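Local coordinates for probable transcriptional regulator (Pseudomonas aeruginosa, PDB 2ESN), which is a probable LysR-type transcriptional regulator, likely binding DNA through its helix-turn-helix domain and sensing a still unidentified effector through its periplasmic-binding-protein-like domain, at residues R177-A182 and L266-A271; E196-E201 and D247-A252. One frame throughout, in Å; residues are numbered along the deposited sequence.

Contact 1 (R177-A182 and L266-A271); sequences RYVVVA and LALYPA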
ATOM      1  N   ARG C 177      23.055  -5.672  29.804  1.00 43.86           N
ATOM      2  CA  ARG C 177      24.213  -5.224  29.046  1.00 43.13           C
ATOM      3  C   ARG C 177      24.564  -6.194  27.903  1.00 39.75           C
ATOM      4  O   ARG C 177      24.056  -7.343  27.847  1.00 37.17           O
ATOM      5  CB  ARG C 177      25.390  -5.048  30.006  1.00 43.84           C
ATOM      6  CG  ARG C 177      25.701  -6.296  30.861  1.00 47.15           C
ATOM      7  CD  ARG C 177      26.821  -5.983  31.868  1.00 48.53           C
ATOM      8  NE  ARG C 177      27.579  -7.199  32.228  1.00 56.50           N
ATOM      9  CZ  ARG C 177      27.270  -8.035  33.229  1.00 60.59           C
ATOM     10  NH1 ARG C 177      26.200  -7.836  34.014  1.00 62.65           N
ATOM     11  NH2 ARG C 177      28.032  -9.107  33.428  1.00 61.97           N
ATOM     12  N   TYR C 178      25.383  -5.705  26.982  1.00 38.05           N
ATOM     13  CA  TYR C 178      25.985  -6.521  25.924  1.00 37.65           C
ATOM     14  C   TYR C 178      27.281  -7.185  26.386  1.00 36.94           C
ATOM     15  O   TYR C 178      28.006  -6.627  27.218  1.00 35.87           O
ATOM     16  CB  TYR C 178      26.313  -5.689  24.703  1.00 38.30           C
ATOM     17  CG  TYR C 178      25.129  -5.470  23.795  1.00 38.33           C
ATOM     18  CD1 TYR C 178      24.081  -4.644  24.191  1.00 43.64           C
ATOM     19  CD2 TYR C 178      25.051  -6.089  22.538  1.00 39.88           C
ATOM     20  CE1 TYR C 178      22.944  -4.468  23.370  1.00 42.69           C
ATOM     21  CE2 TYR C 178      23.961  -5.891  21.686  1.00 37.07           C
ATOM     22  CZ  TYR C 178      22.907  -5.081  22.116  1.00 41.19           C
ATOM     23  OH  TYR C 178      21.796  -4.889  21.319  1.00 41.18           O
ATOM     24  N   VAL C 179      27.541  -8.391  25.854  1.00 34.90           N
ATOM     25  CA  VAL C 179      28.774  -9.072  26.070  1.00 33.34           C
ATOM     26  C   VAL C 179      29.240  -9.609  24.708  1.00 32.91           C
ATOM     27  O   VAL C 179      28.484  -9.569  23.776  1.00 32.28           O
ATOM     28  CB  VAL C 179      28.641 -10.219  27.114  1.00 33.28           C
ATOM     29  CG1 VAL C 179      28.367  -9.666  28.500  1.00 33.27           C
ATOM     30  CG2 VAL C 179      27.571 -11.299  26.693  1.00 32.59           C
ATOM     31  N   VAL C 180      30.504 -10.036  24.628  1.00 32.17           N
ATOM     32  CA  VAL C 180      31.157 -10.626  23.459  1.00 30.63           C
ATOM     33  C   VAL C 180      31.121 -12.118  23.750  1.00 31.46           C
ATOM     34  O   VAL C 180      31.494 -12.560  24.841  1.00 29.07           O
ATOM     35  CB  VAL C 180      32.615 -10.126  23.287  1.00 31.09           C
ATOM     36  CG1 VAL C 180      33.323 -10.853  22.119  1.00 29.17           C
ATOM     37  CG2 VAL C 180      32.592  -8.615  22.988  1.00 28.86           C
ATOM     38  N   VAL C 181      30.649 -12.852  22.744  1.00 30.77           N
ATOM     39  CA  VAL C 181      30.450 -14.249  22.780  1.00 31.66           C
ATOM     40  C   VAL C 181      31.354 -14.855  21.723  1.00 30.66           C
ATOM     41  O   VAL C 181      31.472 -14.293  20.644  1.00 30.90           O
ATOM     42  CB  VAL C 181      28.940 -14.494  22.395  1.00 31.83           C
ATOM     43  CG1 VAL C 181      28.701 -15.895  22.019  1.00 32.42           C
ATOM     44  CG2 VAL C 181      27.975 -13.970  23.530  1.00 32.55           C
ATOM     45  N   ALA C 182      32.029 -15.970  22.055  1.00 31.60           N
ATOM     46  CA  ALA C 182      32.787 -16.792  21.093  1.00 31.05           C
ATOM     47  C   ALA C 182      32.474 -18.218  21.393  1.00 31.70           C
ATOM     48  O   ALA C 182      32.012 -18.503  22.480  1.00 29.75           O
ATOM     49  CB  ALA C 182      34.259 -16.594  21.280  1.00 31.63           C
ATOM     50  N   LEU C 266      29.261 -21.877  24.372  1.00 29.95           N
ATOM     51  CA  LEU C 266      29.850 -20.504  24.291  1.00 30.78           C
ATOM     52  C   LEU C 266      30.635 -20.127  25.475  1.00 31.08           C
ATOM     53  O   LEU C 266      30.306 -20.607  26.540  1.00 30.45           O
ATOM     54  CB  LEU C 266      28.725 -19.434  24.195  1.00 30.72           C
ATOM     55  CG  LEU C 266      27.673 -19.729  23.121  1.00 30.28           C
ATOM     56  CD1 LEU C 266      26.451 -18.681  23.198  1.00 28.09           C
ATOM     57  CD2 LEU C 266      28.315 -19.798  21.728  1.00 25.02           C
ATOM     58  N   ALA C 267      31.589 -19.203  25.278  1.00 31.39           N
ATOM     59  CA  ALA C 267      32.182 -18.360  26.306  1.00 31.40           C
ATOM     60  C   ALA C 267      31.662 -16.892  26.215  1.00 32.36           C
ATOM     61  O   ALA C 267      31.437 -16.347  25.119  1.00 34.76           O
ATOM     62  CB  ALA C 267      33.673 -18.377  26.139  1.00 30.65           C
ATOM     63  N   LEU C 268      31.454 -16.265  27.347  1.00 31.85           N
ATOM     64  CA  LEU C 268      30.953 -14.910  27.401  1.00 31.88           C
ATOM     65  C   LEU C 268      32.048 -14.103  28.048  1.00 33.17           C
ATOM     66  O   LEU C 268      32.584 -14.537  29.074  1.00 31.70           O
ATOM     67  CB  LEU C 268      29.724 -14.835  28.313  1.00 32.04           C
ATOM     68  CG  LEU C 268      28.342 -15.207  27.729  1.00 33.24           C
ATOM     69  CD1 LEU C 268      28.330 -16.593  27.129  1.00 27.94           C
ATOM     70  CD2 LEU C 268      27.216 -15.087  28.832  1.00 31.71           C
ATOM     71  N   TYR C 269      32.350 -12.941  27.456  1.00 33.15           N
ATOM     72  CA  TYR C 269      33.427 -12.048  27.906  1.00 34.51           C
ATOM     73  C   TYR C 269      32.940 -10.614  27.951  1.00 36.68           C
ATOM     74  O   TYR C 269      32.064 -10.222  27.182  1.00 37.48           O
ATOM     75  CB  TYR C 269      34.541 -12.023  26.886  1.00 33.31           C
ATOM     76  CG  TYR C 269      35.178 -13.362  26.660  1.00 31.32           C
ATOM     77  CD1 TYR C 269      35.922 -13.982  27.679  1.00 31.26           C
ATOM     78  CD2 TYR C 269      34.991 -14.028  25.463  1.00 28.24           C
ATOM     79  CE1 TYR C 269      36.512 -15.226  27.451  1.00 31.51           C
ATOM     80  CE2 TYR C 269      35.539 -15.246  25.237  1.00 25.77           C
ATOM     81  CZ  TYR C 269      36.310 -15.850  26.213  1.00 28.40           C
ATOM     82  OH  TYR C 269      36.911 -17.092  25.961  1.00 29.72           O
ATOM     83  N   PRO C 270      33.530  -9.819  28.842  1.00 39.15           N
ATOM     84  CA  PRO C 270      33.257  -8.373  28.784  1.00 39.45           C
ATOM     85  C   PRO C 270      33.752  -7.808  27.459  1.00 39.84           C
ATOM     86  O   PRO C 270      34.711  -8.314  26.897  1.00 39.25           O
ATOM     87  CB  PRO C 270      34.013  -7.816  29.983  1.00 39.44           C
ATOM     88  CG  PRO C 270      35.066  -8.951  30.319  1.00 41.40           C
ATOM     89  CD  PRO C 270      34.458 -10.220  29.933  1.00 37.99           C
ATOM     90  N   ALA C 271      33.056  -6.810  26.929  1.00 39.77           N
ATOM     91  CA  ALA C 271      33.525  -6.155  25.741  1.00 41.35           C
ATOM     92  C   ALA C 271      34.806  -5.383  26.060  1.00 41.00           C
ATOM     93  O   ALA C 271      34.866  -4.729  27.101  1.00 42.85           O
ATOM     94  CB  ALA C 271      32.466  -5.203  25.207  1.00 40.18           C
TER
HETATM   95  O   HOH W   1      30.621  -5.996  28.499  1.00 44.64           O
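Val180 and Tyr269 face each other as an antiparallel hydrogen-bonded pair. Val180 N donates to Tyr269 O at 3.0 Å, with an N-H...O angle of 166°. Tyr269 N returns a bond to Val180 O at 2.8 Å. Two residues on, Ala182 and Ala267 repeat the pairing, with Ala267 N 2.9 Å from Ala182 O. Between them lies the non-hydrogen-bonded pair Val181 and Leu268. Here the Val181 CA-H points at Ala267 O, 3.3 Å from CA to O.

The side chains sort onto two faces. On one, Val181 CG1 rests against the fork of Leu266, 3.8 Å from CD1. It gets there because it stands anti to the backbone N (chi1 164°). Val179 CG2 meets Leu268 CG at 4.1 Å on the same face. On the other face, Ala182 CB lies at the edge of the Tyr269 ring, near its plane. Val180 CG2 packs on Ala271, 3.8 Å from its CA. Beyond the Val180-Tyr269 pair, a water accepts from Ala271 N and donates to Tyr178 O.

Further out, helices 236-244 and 254-264 cover the Val181 face through Leu240 and Ala257. Leu189 touches both Ala182 and Tyr269 on the other. Strand 249-253 pairs with the edge of 177-182 that faces away from 266-271. This is antiparallel sheet pairing in the LysR substrate-binding domain, of the periplasmic-binding-protein fold.

Contact 2 (E196-E201 and D247-A252); sequences EGYLAE and DFLLTA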
ATOM      1  N   GLU C 196      42.172  -5.184  19.938  1.00 43.89           N
ATOM      2  CA  GLU C 196      42.719  -5.594  18.639  1.00 43.75           C
ATOM      3  C   GLU C 196      42.384  -7.037  18.387  1.00 42.59           C
ATOM      4  O   GLU C 196      42.228  -7.458  17.230  1.00 43.58           O
ATOM      5  CB  GLU C 196      44.278  -5.435  18.528  1.00 44.36           C
ATOM      6  CG  GLU C 196      44.828  -3.987  18.445  1.00 48.44           C
ATOM      7  CD  GLU C 196      46.357  -3.853  18.027  1.00 48.86           C
ATOM      8  OE1 GLU C 196      46.930  -2.766  18.318  1.00 53.84           O
ATOM      9  OE2 GLU C 196      46.976  -4.776  17.389  1.00 54.92           O
ATOM     10  N   GLY C 197      42.349  -7.813  19.465  1.00 40.60           N
ATOM     11  CA  GLY C 197      42.054  -9.258  19.385  1.00 39.85           C
ATOM     12  C   GLY C 197      40.629  -9.400  18.829  1.00 38.58           C
ATOM     13  O   GLY C 197      40.408 -10.129  17.855  1.00 36.98           O
ATOM     14  N   TYR C 198      39.720  -8.600  19.393  1.00 36.70           N
ATOM     15  CA  TYR C 198      38.367  -8.482  18.915  1.00 36.22           C
ATOM     16  C   TYR C 198      38.335  -8.012  17.480  1.00 36.03           C
ATOM     17  O   TYR C 198      37.582  -8.562  16.710  1.00 35.22           O
ATOM     18  CB  TYR C 198      37.610  -7.478  19.773  1.00 36.88           C
ATOM     19  CG  TYR C 198      36.160  -7.166  19.387  1.00 35.26           C
ATOM     20  CD1 TYR C 198      35.110  -7.901  19.942  1.00 33.63           C
ATOM     21  CD2 TYR C 198      35.837  -6.070  18.543  1.00 34.29           C
ATOM     22  CE1 TYR C 198      33.746  -7.602  19.632  1.00 35.59           C
ATOM     23  CE2 TYR C 198      34.463  -5.734  18.251  1.00 34.95           C
ATOM     24  CZ  TYR C 198      33.429  -6.497  18.827  1.00 38.45           C
ATOM     25  OH  TYR C 198      32.099  -6.222  18.595  1.00 33.32           O
ATOM     26  N   LEU C 199      39.144  -7.012  17.112  1.00 35.95           N
ATOM     27  CA  LEU C 199      39.052  -6.498  15.730  1.00 36.63           C
ATOM     28  C   LEU C 199      39.757  -7.353  14.710  1.00 36.41           C
ATOM     29  O   LEU C 199      39.556  -7.153  13.512  1.00 35.44           O
ATOM     30  CB  LEU C 199      39.489  -5.033  15.592  1.00 35.17           C
ATOM     31  CG  LEU C 199      38.685  -4.075  16.455  1.00 38.31           C
ATOM     32  CD1 LEU C 199      39.383  -2.745  16.457  1.00 38.76           C
ATOM     33  CD2 LEU C 199      37.216  -3.951  15.943  1.00 37.79           C
ATOM     34  N   ALA C 200      40.554  -8.323  15.187  1.00 37.48           N
ATOM     35  CA  ALA C 200      41.198  -9.313  14.312  1.00 37.19           C
ATOM     36  C   ALA C 200      40.319 -10.525  13.954  1.00 36.93           C
ATOM     37  O   ALA C 200      40.730 -11.391  13.158  1.00 37.77           O
ATOM     38  CB  ALA C 200      42.513  -9.785  14.959  1.00 38.54           C
ATOM     39  N   GLU C 201      39.102 -10.597  14.497  1.00 36.38           N
ATOM     40  CA  GLU C 201      38.176 -11.671  14.089  1.00 35.12           C
ATOM     41  C   GLU C 201      37.134 -11.206  13.073  1.00 35.68           C
ATOM     42  O   GLU C 201      36.972 -10.029  12.859  1.00 35.35           O
ATOM     43  CB  GLU C 201      37.447 -12.244  15.308  1.00 34.68           C
ATOM     44  CG  GLU C 201      38.338 -12.921  16.370  1.00 31.94           C
ATOM     45  CD  GLU C 201      39.146 -14.112  15.799  1.00 31.25           C
ATOM     46  OE1 GLU C 201      38.650 -14.873  14.910  1.00 32.20           O
ATOM     47  OE2 GLU C 201      40.319 -14.239  16.247  1.00 34.55           O
ATOM     48  N   ASP C 247      34.534 -19.357  14.252  1.00 28.42           N
ATOM     49  CA  ASP C 247      35.448 -18.500  14.965  1.00 30.52           C
ATOM     50  C   ASP C 247      34.889 -17.098  15.065  1.00 30.87           C
ATOM     51  O   ASP C 247      35.550 -16.197  15.634  1.00 31.78           O
ATOM     52  CB  ASP C 247      36.861 -18.500  14.339  1.00 29.53           C
ATOM     53  CG  ASP C 247      37.463 -19.909  14.326  1.00 31.75           C
ATOM     54  OD1 ASP C 247      37.015 -20.742  15.148  1.00 31.82           O
ATOM     55  OD2 ASP C 247      38.323 -20.203  13.489  1.00 37.62           O
ATOM     56  N   PHE C 248      33.653 -16.929  14.597  1.00 29.97           N
ATOM     57  CA  PHE C 248      33.090 -15.577  14.616  1.00 29.82           C
ATOM     58  C   PHE C 248      32.760 -15.096  15.984  1.00 29.57           C
ATOM     59  O   PHE C 248      32.264 -15.864  16.814  1.00 30.22           O
ATOM     60  CB  PHE C 248      31.862 -15.471  13.726  1.00 27.69           C
ATOM     61  CG  PHE C 248      32.072 -15.959  12.310  1.00 27.79           C
ATOM     62  CD1 PHE C 248      30.989 -16.324  11.561  1.00 26.82           C
ATOM     63  CD2 PHE C 248      33.328 -15.999  11.711  1.00 28.18           C
ATOM     64  CE1 PHE C 248      31.106 -16.751  10.244  1.00 28.92           C
ATOM     65  CE2 PHE C 248      33.487 -16.442  10.360  1.00 30.52           C
ATOM     66  CZ  PHE C 248      32.379 -16.800   9.629  1.00 32.07           C
ATOM     67  N   LEU C 249      32.926 -13.791  16.204  1.00 30.23           N
ATOM     68  CA  LEU C 249      32.511 -13.190  17.427  1.00 29.12           C
ATOM     69  C   LEU C 249      31.120 -12.527  17.278  1.00 30.71           C
ATOM     70  O   LEU C 249      30.756 -12.078  16.176  1.00 32.25           O
ATOM     71  CB  LEU C 249      33.559 -12.168  17.844  1.00 30.25           C
ATOM     72  CG  LEU C 249      34.997 -12.723  18.062  1.00 30.37           C
ATOM     73  CD1 LEU C 249      35.874 -11.633  18.641  1.00 29.29           C
ATOM     74  CD2 LEU C 249      34.950 -13.896  19.044  1.00 29.81           C
ATOM     75  N   LEU C 250      30.359 -12.460  18.374  1.00 29.13           N
ATOM     76  CA  LEU C 250      29.044 -11.884  18.350  1.00 28.67           C
ATOM     77  C   LEU C 250      28.940 -11.005  19.570  1.00 28.18           C
ATOM     78  O   LEU C 250      29.314 -11.422  20.654  1.00 30.09           O
ATOM     79  CB  LEU C 250      27.948 -12.974  18.362  1.00 28.29           C
ATOM     80  CG  LEU C 250      26.503 -12.523  18.720  1.00 27.59           C
ATOM     81  CD1 LEU C 250      25.866 -11.719  17.549  1.00 23.46           C
ATOM     82  CD2 LEU C 250      25.608 -13.736  19.055  1.00 31.07           C
ATOM     83  N   THR C 251      28.433  -9.793  19.416  1.00 27.06           N
ATOM     84  CA  THR C 251      28.298  -8.882  20.590  1.00 27.40           C
ATOM     85  C   THR C 251      26.779  -8.757  20.841  1.00 28.79           C
ATOM     86  O   THR C 251      26.062  -8.199  19.999  1.00 28.46           O
ATOM     87  CB  THR C 251      28.960  -7.509  20.317  1.00 27.27           C
ATOM     88  OG1 THR C 251      30.282  -7.735  19.729  1.00 26.67           O
ATOM     89  CG2 THR C 251      28.976  -6.647  21.636  1.00 29.76           C
ATOM     90  N   ALA C 252      26.308  -9.348  21.948  1.00 28.62           N
ATOM     91  CA  ALA C 252      24.901  -9.739  22.098  1.00 29.69           C
ATOM     92  C   ALA C 252      24.444  -9.392  23.499  1.00 30.02           C
ATOM     93  O   ALA C 252      25.252  -9.370  24.408  1.00 30.28           O
ATOM     94  CB  ALA C 252      24.744 -11.280  21.977  1.00 29.11           C
TER
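Tyr198, on the short helix 195-199, reaches Thr251 on strand 249-253. The contact packs a helix end against a sheet strand in the LysR substrate-binding domain, which has the periplasmic-binding-protein fold.

The polar link is one hydrogen bond between hydroxyls. Tyr198 OH and Thr251 OG1 are 2.6 Å apart, and either could be the donor. OG1 lies at the ring edge, in the ring plane. The tyrosine CG is anti to the backbone N (chi1 178°), which carries the phenol across to the strand.

Apolar contact centres on Leu249. Its CD1 lies 3.6 Å from Glu201 CG and 4.0 Å from Tyr198 CD1. The methyl therefore meets both the aliphatic part of the glutamate and the tyrosine ring, which it approaches obliquely. Glu201 CB adds to this packing, 3.7 Å from Leu249 CG.

Charge is handled at the end of Glu201. A bend at chi2 (-59°) lets CB and CG stay on Leu249 while the carboxylate turns toward Asp247. Its OE2 makes a salt bridge with Arg188, which also forms a long, weak ion pair with Asp247 OD2. The like charges, with Glu201 OE1 5.5 Å from Asp247 OD2, are probably eased by this arginine. Asp247 N is bound by Gln124 of the second subunit, so this end of the contact borders another chain. Glu201 OE1 lies 3.4 Å from Asp247 O; both are acceptors, and the carbonyl oxygen is instead hydrogen-bonded to His186 NE2.

How the contacts relate
Contacts 1 and 2 share one sheet, and their centres are about 10 Å apart. Strand 168-183 of contact 1 lies antiparallel to strand 249-253 of contact 2. Val179 O and Ala252 N are 2.9 Å apart, as are Val181 N and Leu250 O; both pairs are probable hydrogen bonds. Residues 178-182 are thus flanked by strand 266-269 on one edge and strand 249-253 on the other. Side chains join the contacts too: Val180 touches both Tyr198 and Thr251. In sequence, both segments of contact 2 fall between those of contact 1. All four segments belong to the probable effector-binding domain.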